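Local coordinates for protein beta-galactosidase (PDB 3TTY) that hydrolyses beta-D-galactosidic bonds as a TIM-barrel glycoside hydrolase, here with galactose bound in its pocket, at residues 247-255 and 265-275; 302-310 and 334-345. One frame throughout, in Å; residues are numbered along the deposited sequence.

Contact 1 (247-255 and 265-275). With GLA (alpha-D-galactopyranose), chain H.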
# COMPACT_ATOMS: atom_id res chain seq x y z
N ILE A 247 -6.06 7.18 47.69
CA ILE A 247 -6.01 7.91 46.43
C ILE A 247 -6.38 6.97 45.30
O ILE A 247 -5.76 5.94 45.14
CB ILE A 247 -4.63 8.52 46.16
CG1 ILE A 247 -4.21 9.42 47.32
CG2 ILE A 247 -4.67 9.32 44.86
CD1 ILE A 247 -2.93 10.25 47.08
N PRO A 248 -7.42 7.33 44.52
CA PRO A 248 -7.88 6.47 43.42
C PRO A 248 -6.85 6.38 42.29
O PRO A 248 -6.02 7.27 42.12
CB PRO A 248 -9.15 7.18 42.92
CG PRO A 248 -9.50 8.15 43.98
CD PRO A 248 -8.21 8.56 44.62
N VAL A 249 -6.92 5.30 41.51
CA VAL A 249 -5.92 5.03 40.49
C VAL A 249 -6.61 4.74 39.18
O VAL A 249 -7.57 3.97 39.13
CB VAL A 249 -5.09 3.80 40.85
CG1 VAL A 249 -3.99 3.59 39.80
CG2 VAL A 249 -4.51 3.92 42.26
N THR A 250 -6.11 5.36 38.11
CA THR A 250 -6.62 5.08 36.78
C THR A 250 -5.47 5.00 35.78
O THR A 250 -4.30 5.25 36.12
CB THR A 250 -7.62 6.16 36.31
OG1 THR A 250 -8.26 5.74 35.12
CG2 THR A 250 -6.91 7.49 36.06
N THR A 251 -5.81 4.63 34.56
CA THR A 251 -4.91 4.82 33.43
C THR A 251 -5.79 5.25 32.26
O THR A 251 -7.00 5.03 32.31
CB THR A 251 -4.05 3.55 33.11
OG1 THR A 251 -3.13 3.86 32.07
CG2 THR A 251 -4.94 2.36 32.69
N ASN A 252 -5.23 5.90 31.25
CA ASN A 252 -6.09 6.50 30.23
C ASN A 252 -6.31 5.61 29.00
O ASN A 252 -5.35 5.22 28.31
CB ASN A 252 -5.64 7.92 29.85
CG ASN A 252 -4.16 8.01 29.48
OD1 ASN A 252 -3.38 7.12 29.81
ND2 ASN A 252 -3.78 9.10 28.83
N LEU A 253 -7.58 5.30 28.73
CA LEU A 253 -7.95 4.34 27.69
C LEU A 253 -8.37 5.04 26.40
O LEU A 253 -8.54 6.27 26.37
CB LEU A 253 -9.09 3.42 28.17
CG LEU A 253 -8.99 2.90 29.60
CD1 LEU A 253 -10.12 1.93 29.89
CD2 LEU A 253 -7.65 2.24 29.86
N MET A 254 -8.57 4.26 25.35
CA MET A 254 -8.73 4.84 24.01
C MET A 254 -10.03 4.44 23.33
O MET A 254 -10.08 4.27 22.12
CB MET A 254 -7.51 4.52 23.14
CG MET A 254 -6.23 5.15 23.68
SD MET A 254 -4.71 4.66 22.85
CE MET A 254 -4.48 3.03 23.54
N GLY A 255 -11.09 4.29 24.12
CA GLY A 255 -12.41 4.04 23.58
C GLY A 255 -12.49 2.70 22.86
O GLY A 255 -12.23 1.65 23.45
N TRP A 265 -9.86 -4.85 31.61
CA TRP A 265 -9.05 -3.80 32.22
C TRP A 265 -9.79 -3.05 33.32
O TRP A 265 -9.24 -2.80 34.39
CB TRP A 265 -8.52 -2.82 31.15
CG TRP A 265 -7.27 -3.30 30.45
CD1 TRP A 265 -7.17 -4.35 29.58
CD2 TRP A 265 -5.96 -2.73 30.56
NE1 TRP A 265 -5.86 -4.48 29.16
CE2 TRP A 265 -5.10 -3.50 29.74
CE3 TRP A 265 -5.42 -1.64 31.27
CZ2 TRP A 265 -3.74 -3.22 29.60
CZ3 TRP A 265 -4.05 -1.37 31.15
CH2 TRP A 265 -3.23 -2.16 30.32
N ALA A 266 -11.05 -2.69 33.06
CA ALA A 266 -11.79 -1.77 33.93
C ALA A 266 -12.03 -2.36 35.32
O ALA A 266 -12.15 -1.63 36.30
CB ALA A 266 -13.11 -1.34 33.28
N LYS A 267 -12.10 -3.69 35.40
CA LYS A 267 -12.31 -4.36 36.67
C LYS A 267 -11.15 -4.08 37.62
O LYS A 267 -11.31 -4.09 38.84
CB LYS A 267 -12.48 -5.86 36.47
CG LYS A 267 -13.71 -6.24 35.64
CD LYS A 267 -13.83 -7.77 35.53
CE LYS A 267 -15.02 -8.20 34.68
NZ LYS A 267 -16.31 -7.64 35.21
N GLU A 268 -9.98 -3.78 37.04
CA GLU A 268 -8.78 -3.54 37.83
C GLU A 268 -8.56 -2.06 38.13
O GLU A 268 -7.61 -1.70 38.83
CB GLU A 268 -7.55 -4.10 37.09
CG GLU A 268 -7.71 -5.53 36.59
CD GLU A 268 -7.89 -6.57 37.72
OE1 GLU A 268 -7.48 -6.32 38.88
OE2 GLU A 268 -8.44 -7.65 37.42
N MET A 269 -9.43 -1.21 37.59
CA MET A 269 -9.29 0.25 37.70
C MET A 269 -10.34 0.86 38.65
O MET A 269 -11.49 0.44 38.63
CB MET A 269 -9.45 0.90 36.32
CG MET A 269 -8.41 0.48 35.31
SD MET A 269 -8.97 0.75 33.62
CE MET A 269 -8.73 2.53 33.47
N ASP A 270 -9.95 1.85 39.45
CA ASP A 270 -10.90 2.48 40.38
C ASP A 270 -11.96 3.27 39.64
O ASP A 270 -13.12 3.36 40.07
CB ASP A 270 -10.17 3.39 41.36
CG ASP A 270 -9.37 2.62 42.40
OD1 ASP A 270 -9.81 1.52 42.81
OD2 ASP A 270 -8.30 3.11 42.79
N VAL A 271 -11.55 3.87 38.53
CA VAL A 271 -12.42 4.66 37.69
C VAL A 271 -11.85 4.61 36.28
O VAL A 271 -10.64 4.50 36.10
CB VAL A 271 -12.47 6.13 38.16
CG1 VAL A 271 -11.18 6.82 37.84
CG2 VAL A 271 -13.63 6.86 37.51
N VAL A 272 -12.72 4.66 35.29
CA VAL A 272 -12.29 4.68 33.91
C VAL A 272 -11.93 6.11 33.53
O VAL A 272 -12.46 7.06 34.09
CB VAL A 272 -13.40 4.16 32.99
CG1 VAL A 272 -13.08 4.46 31.52
CG2 VAL A 272 -13.63 2.67 33.23
N SER A 273 -10.98 6.26 32.61
CA SER A 273 -10.70 7.56 32.03
C SER A 273 -10.34 7.30 30.59
O SER A 273 -9.92 6.19 30.25
CB SER A 273 -9.56 8.26 32.76
OG SER A 273 -8.31 7.65 32.49
N TRP A 274 -10.54 8.29 29.73
CA TRP A 274 -10.27 8.08 28.31
C TRP A 274 -9.99 9.36 27.55
O TRP A 274 -10.18 10.46 28.07
CB TRP A 274 -11.37 7.23 27.64
CG TRP A 274 -12.52 7.96 26.98
CD1 TRP A 274 -13.54 8.64 27.60
CD2 TRP A 274 -12.80 8.00 25.58
NE1 TRP A 274 -14.43 9.12 26.66
CE2 TRP A 274 -14.00 8.74 25.41
CE3 TRP A 274 -12.16 7.49 24.44
CZ2 TRP A 274 -14.56 8.99 24.16
CZ3 TRP A 274 -12.72 7.74 23.19
CH2 TRP A 274 -13.90 8.48 23.06
N ASP A 275 -9.52 9.19 26.32
CA ASP A 275 -9.00 10.28 25.52
C ASP A 275 -9.82 10.38 24.23
O ASP A 275 -9.71 9.53 23.35
CB ASP A 275 -7.51 10.04 25.23
CG ASP A 275 -6.68 9.78 26.51
OD1 ASP A 275 -7.07 10.26 27.60
OD2 ASP A 275 -5.63 9.10 26.43
C1 GLA H . -3.03 10.78 23.42
C2 GLA H . -1.89 10.87 24.47
C3 GLA H . -1.46 12.32 24.75
C4 GLA H . -1.24 13.01 23.42
C5 GLA H . -2.51 12.87 22.56
C6 GLA H . -2.29 13.64 21.25
O1 GLA H . -4.32 11.23 23.86
O2 GLA H . -2.29 10.26 25.68
O3 GLA H . -0.23 12.37 25.50
O4 GLA H . -0.16 12.34 22.78
O5 GLA H . -2.70 11.49 22.23
O6 GLA H . -3.55 13.87 20.60
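L253 and M269 meet end-on, the leucine's CD2 lying 3.8 Å from the methionine's CE. A bend at the last torsion of M269 (chi3 78°) turns that methyl inward, where it also lies 3.3 Å from T251 O and close to the threonine CG2. The same carbonyl is gripped by S273, whose OG donates to T251 O over 2.9 Å from well above the carbonyl plane. T251 CG2 then meets the edge of the W265 ring near CZ3, while its OG1 bonds to V147 O outside the two segments.

These residues belong to a beta-alpha-beta unit of the TIM barrel, in which strand 249-253, helix 262-266 and strand 273-275 follow one another and the two strands run parallel. Between them L253 N donates almost straight to S273 O (2.9 Å, 167° at the hydrogen), and D275 N returns to L253 O. The W274 ring brings its edge up to L253 O and M254 C, with CE3 3.4 Å from G255 N; the chain can pass this close because G255 has no side chain on the ring's side. At the C-terminal ends of the strands N252 and D275 cross with amide and carboxylate planes 71° apart, ND2 lying 3.0 Å from D275 OD2. Hydrogen bonds from outside the segments, ND2 to N149 OD1 and OD1 from E150 N, hold this amide and fix its rotation beside the galactose. At the other end D270 OD2 takes V249 N on its anti lone pair (2.9 Å) and forms a salt bridge with K241.

Contact 2 (302-310 and 334-345). With GLA (alpha-D-galactopyranose), chain H.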
# COMPACT_ATOMS: atom_id res chain seq x y z
N PRO A 302 -19.66 6.64 36.45
CA PRO A 302 -19.18 7.78 35.66
C PRO A 302 -17.67 7.69 35.44
O PRO A 302 -16.98 7.05 36.24
CB PRO A 302 -19.54 8.99 36.54
CG PRO A 302 -20.71 8.51 37.36
CD PRO A 302 -20.42 7.06 37.64
N PHE A 303 -17.16 8.30 34.38
CA PHE A 303 -15.73 8.20 34.08
C PHE A 303 -15.06 9.58 33.99
O PHE A 303 -15.73 10.61 34.04
CB PHE A 303 -15.55 7.47 32.75
CG PHE A 303 -16.27 8.13 31.62
CD1 PHE A 303 -15.67 9.14 30.90
CD2 PHE A 303 -17.57 7.76 31.31
CE1 PHE A 303 -16.34 9.77 29.87
CE2 PHE A 303 -18.25 8.38 30.29
CZ PHE A 303 -17.64 9.38 29.56
N MET A 304 -13.74 9.58 33.85
CA MET A 304 -13.00 10.80 33.54
C MET A 304 -12.83 10.93 32.04
O MET A 304 -12.47 9.96 31.37
CB MET A 304 -11.60 10.77 34.19
CG MET A 304 -11.58 10.62 35.69
SD MET A 304 -9.91 10.53 36.37
CE MET A 304 -9.23 12.14 35.91
N LEU A 305 -13.10 12.11 31.51
CA LEU A 305 -12.56 12.51 30.21
C LEU A 305 -11.18 13.01 30.61
O LEU A 305 -11.05 14.07 31.24
CB LEU A 305 -13.37 13.67 29.61
CG LEU A 305 -13.55 13.90 28.11
CD1 LEU A 305 -13.37 15.38 27.72
CD2 LEU A 305 -12.67 13.00 27.25
N MET A 306 -10.16 12.22 30.30
CA MET A 306 -8.80 12.59 30.67
C MET A 306 -8.24 13.54 29.63
O MET A 306 -7.50 14.46 29.97
CB MET A 306 -7.91 11.35 30.81
CG MET A 306 -6.47 11.63 31.25
SD MET A 306 -6.33 12.14 32.97
CE MET A 306 -6.91 10.67 33.83
N GLU A 307 -8.59 13.33 28.37
CA GLU A 307 -8.14 14.22 27.31
C GLU A 307 -9.14 14.45 26.18
O GLU A 307 -10.06 13.66 25.94
CB GLU A 307 -6.84 13.73 26.66
CG GLU A 307 -5.73 13.31 27.59
CD GLU A 307 -4.65 12.60 26.81
OE1 GLU A 307 -4.52 12.92 25.61
OE2 GLU A 307 -3.94 11.73 27.37
N GLN A 308 -8.88 15.54 25.47
CA GLN A 308 -9.53 15.93 24.23
C GLN A 308 -8.72 17.17 23.86
O GLN A 308 -8.10 17.78 24.73
CB GLN A 308 -11.00 16.31 24.45
CG GLN A 308 -11.21 17.55 25.33
CD GLN A 308 -12.68 17.96 25.49
OE1 GLN A 308 -13.57 17.41 24.85
NE2 GLN A 308 -12.92 18.93 26.34
N THR A 309 -8.68 17.55 22.59
CA THR A 309 -7.96 18.78 22.27
C THR A 309 -8.88 19.99 22.48
O THR A 309 -10.09 19.91 22.24
CB THR A 309 -7.38 18.76 20.86
OG1 THR A 309 -6.88 20.07 20.54
CG2 THR A 309 -8.43 18.37 19.84
N PRO A 310 -8.31 21.11 22.95
CA PRO A 310 -9.10 22.35 22.98
C PRO A 310 -9.31 22.96 21.58
O PRO A 310 -10.17 23.82 21.41
CB PRO A 310 -8.28 23.29 23.88
CG PRO A 310 -6.92 22.70 23.94
CD PRO A 310 -7.06 21.22 23.73
N ALA A 334 -19.55 14.56 26.30
CA ALA A 334 -18.90 13.62 27.20
C ALA A 334 -19.65 13.57 28.53
O ALA A 334 -19.99 12.48 29.02
CB ALA A 334 -17.46 13.99 27.41
N VAL A 335 -19.91 14.73 29.11
CA VAL A 335 -20.59 14.78 30.40
C VAL A 335 -21.95 14.08 30.32
O VAL A 335 -22.32 13.33 31.22
CB VAL A 335 -20.79 16.23 30.88
CG1 VAL A 335 -21.54 16.26 32.21
CG2 VAL A 335 -19.43 16.94 30.98
N ALA A 336 -22.66 14.33 29.22
CA ALA A 336 -23.97 13.75 28.97
C ALA A 336 -23.93 12.22 29.03
O ALA A 336 -24.94 11.57 29.33
CB ALA A 336 -24.47 14.19 27.60
N HIS A 337 -22.78 11.63 28.72
CA HIS A 337 -22.67 10.18 28.68
C HIS A 337 -21.96 9.56 29.87
O HIS A 337 -21.74 8.36 29.89
CB HIS A 337 -22.10 9.71 27.35
CG HIS A 337 -23.00 9.99 26.19
ND1 HIS A 337 -24.14 9.27 25.95
CD2 HIS A 337 -22.95 10.95 25.24
CE1 HIS A 337 -24.75 9.75 24.88
NE2 HIS A 337 -24.05 10.78 24.43
N GLY A 338 -21.66 10.37 30.88
CA GLY A 338 -21.16 9.83 32.13
C GLY A 338 -19.87 10.45 32.63
O GLY A 338 -19.37 10.09 33.69
N ALA A 339 -19.31 11.38 31.87
CA ALA A 339 -18.05 12.02 32.26
C ALA A 339 -18.24 12.99 33.42
O ALA A 339 -19.12 13.84 33.38
CB ALA A 339 -17.41 12.73 31.06
N ASP A 340 -17.42 12.85 34.46
CA ASP A 340 -17.48 13.75 35.61
C ASP A 340 -16.24 14.63 35.69
O ASP A 340 -15.96 15.25 36.72
CB ASP A 340 -17.66 12.96 36.92
CG ASP A 340 -19.13 12.67 37.22
OD1 ASP A 340 -19.98 13.01 36.38
OD2 ASP A 340 -19.42 12.08 38.29
N THR A 341 -15.49 14.66 34.60
CA THR A 341 -14.41 15.62 34.43
C THR A 341 -14.39 16.02 32.97
O THR A 341 -14.82 15.26 32.10
CB THR A 341 -13.03 15.02 34.79
OG1 THR A 341 -12.64 14.09 33.78
CG2 THR A 341 -13.05 14.33 36.13
N VAL A 342 -13.90 17.22 32.68
CA VAL A 342 -13.48 17.53 31.32
C VAL A 342 -12.06 18.09 31.31
O VAL A 342 -11.78 19.18 31.83
CB VAL A 342 -14.49 18.39 30.49
CG1 VAL A 342 -15.84 18.48 31.18
CG2 VAL A 342 -13.93 19.74 30.17
N MET A 343 -11.15 17.31 30.75
CA MET A 343 -9.74 17.64 30.78
C MET A 343 -9.12 17.53 29.39
O MET A 343 -9.62 16.79 28.53
CB MET A 343 -9.04 16.75 31.80
CG MET A 343 -9.60 16.95 33.19
SD MET A 343 -9.29 15.64 34.38
CE MET A 343 -7.49 15.59 34.45
N PHE A 344 -8.06 18.30 29.17
CA PHE A 344 -7.47 18.47 27.84
C PHE A 344 -6.09 17.84 27.75
O PHE A 344 -5.37 17.73 28.75
CB PHE A 344 -7.25 19.98 27.54
CG PHE A 344 -8.51 20.80 27.47
CD1 PHE A 344 -9.38 20.66 26.39
CD2 PHE A 344 -8.80 21.73 28.45
CE1 PHE A 344 -10.54 21.41 26.30
CE2 PHE A 344 -9.96 22.50 28.38
CZ PHE A 344 -10.83 22.34 27.30
N PHE A 345 -5.71 17.48 26.52
CA PHE A 345 -4.31 17.59 26.15
C PHE A 345 -4.21 18.80 25.21
O PHE A 345 -4.96 18.87 24.24
CB PHE A 345 -3.79 16.34 25.44
CG PHE A 345 -2.30 16.39 25.16
CD1 PHE A 345 -1.39 15.87 26.07
CD2 PHE A 345 -1.82 16.99 24.01
CE1 PHE A 345 -0.02 15.93 25.84
CE2 PHE A 345 -0.45 17.06 23.76
CZ PHE A 345 0.45 16.53 24.68
C1 GLA H . -3.03 10.78 23.42
C2 GLA H . -1.89 10.87 24.47
C3 GLA H . -1.46 12.32 24.75
C4 GLA H . -1.24 13.01 23.42
C5 GLA H . -2.51 12.87 22.56
C6 GLA H . -2.29 13.64 21.25
O1 GLA H . -4.32 11.23 23.86
O2 GLA H . -2.29 10.26 25.68
O3 GLA H . -0.23 12.37 25.50
O4 GLA H . -0.16 12.34 22.78
O5 GLA H . -2.70 11.49 22.23
O6 GLA H . -3.55 13.87 20.60
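With CG set between its backbone N and carbonyl carbon (chi1 57°), F303 folds its ring against the G338-A339 peptide, and CE1 comes to 3.4 Å from A339 CB. Strands 303-307 and 339-344 are the seventh and eighth of the TIM barrel, joined by helix 326-336, which G338 ends as the C-prime residue of a Schellman motif. Were the ring cut back to an alanine here, the peptide and the A339 methyl would probably lose their aromatic cover and a gap would open beside the helix end. F303 O meanwhile accepts from D340 N (2.8 Å). Further along, T341 OG1 donates to L305 O from above the carbonyl plane, joined there by a weak bond from M343 N.

At the pocket end, E307 and F345 run alongside one another toward the sugar, with E307 OE1 3.5 Å from F345 CB. E307 OE2 accepts from galactose O2 (2.8 Å), and Y277 OH bonds to OE1. In F345, CG lies opposite the backbone N (chi1 -175°), which carries the ring out to the sugar; galactose C4 stands 3.8 Å off its plane, near the middle of that face. Beyond, F345 N bonds to Q308 O, and P310 CB makes a CH-pi contact over the F344 face, 4.2 Å from the ring centroid.

Contact 1 joins the fifth and sixth strands of the barrel and contact 2 the seventh and eighth, so that strands 273-275 and 303-307, one from each, lie as neighbours in the same sheet. Their centres are about 12 Å apart. Two probable backbone hydrogen bonds stitch them, M304 N to V272 O and M306 N to W274 O, each 2.8 Å. Both contacts open on galactose: D275 OD2 of contact 1 comes within 3.6 Å of O1, while contact 2 brings the E307 carboxylate and the F345 ring. The two meet beside the sugar, where N252 ND2 lies 3.0 Å from E307 OE2; R111, N149 and E355 add further hydrogen bonds to the galactose.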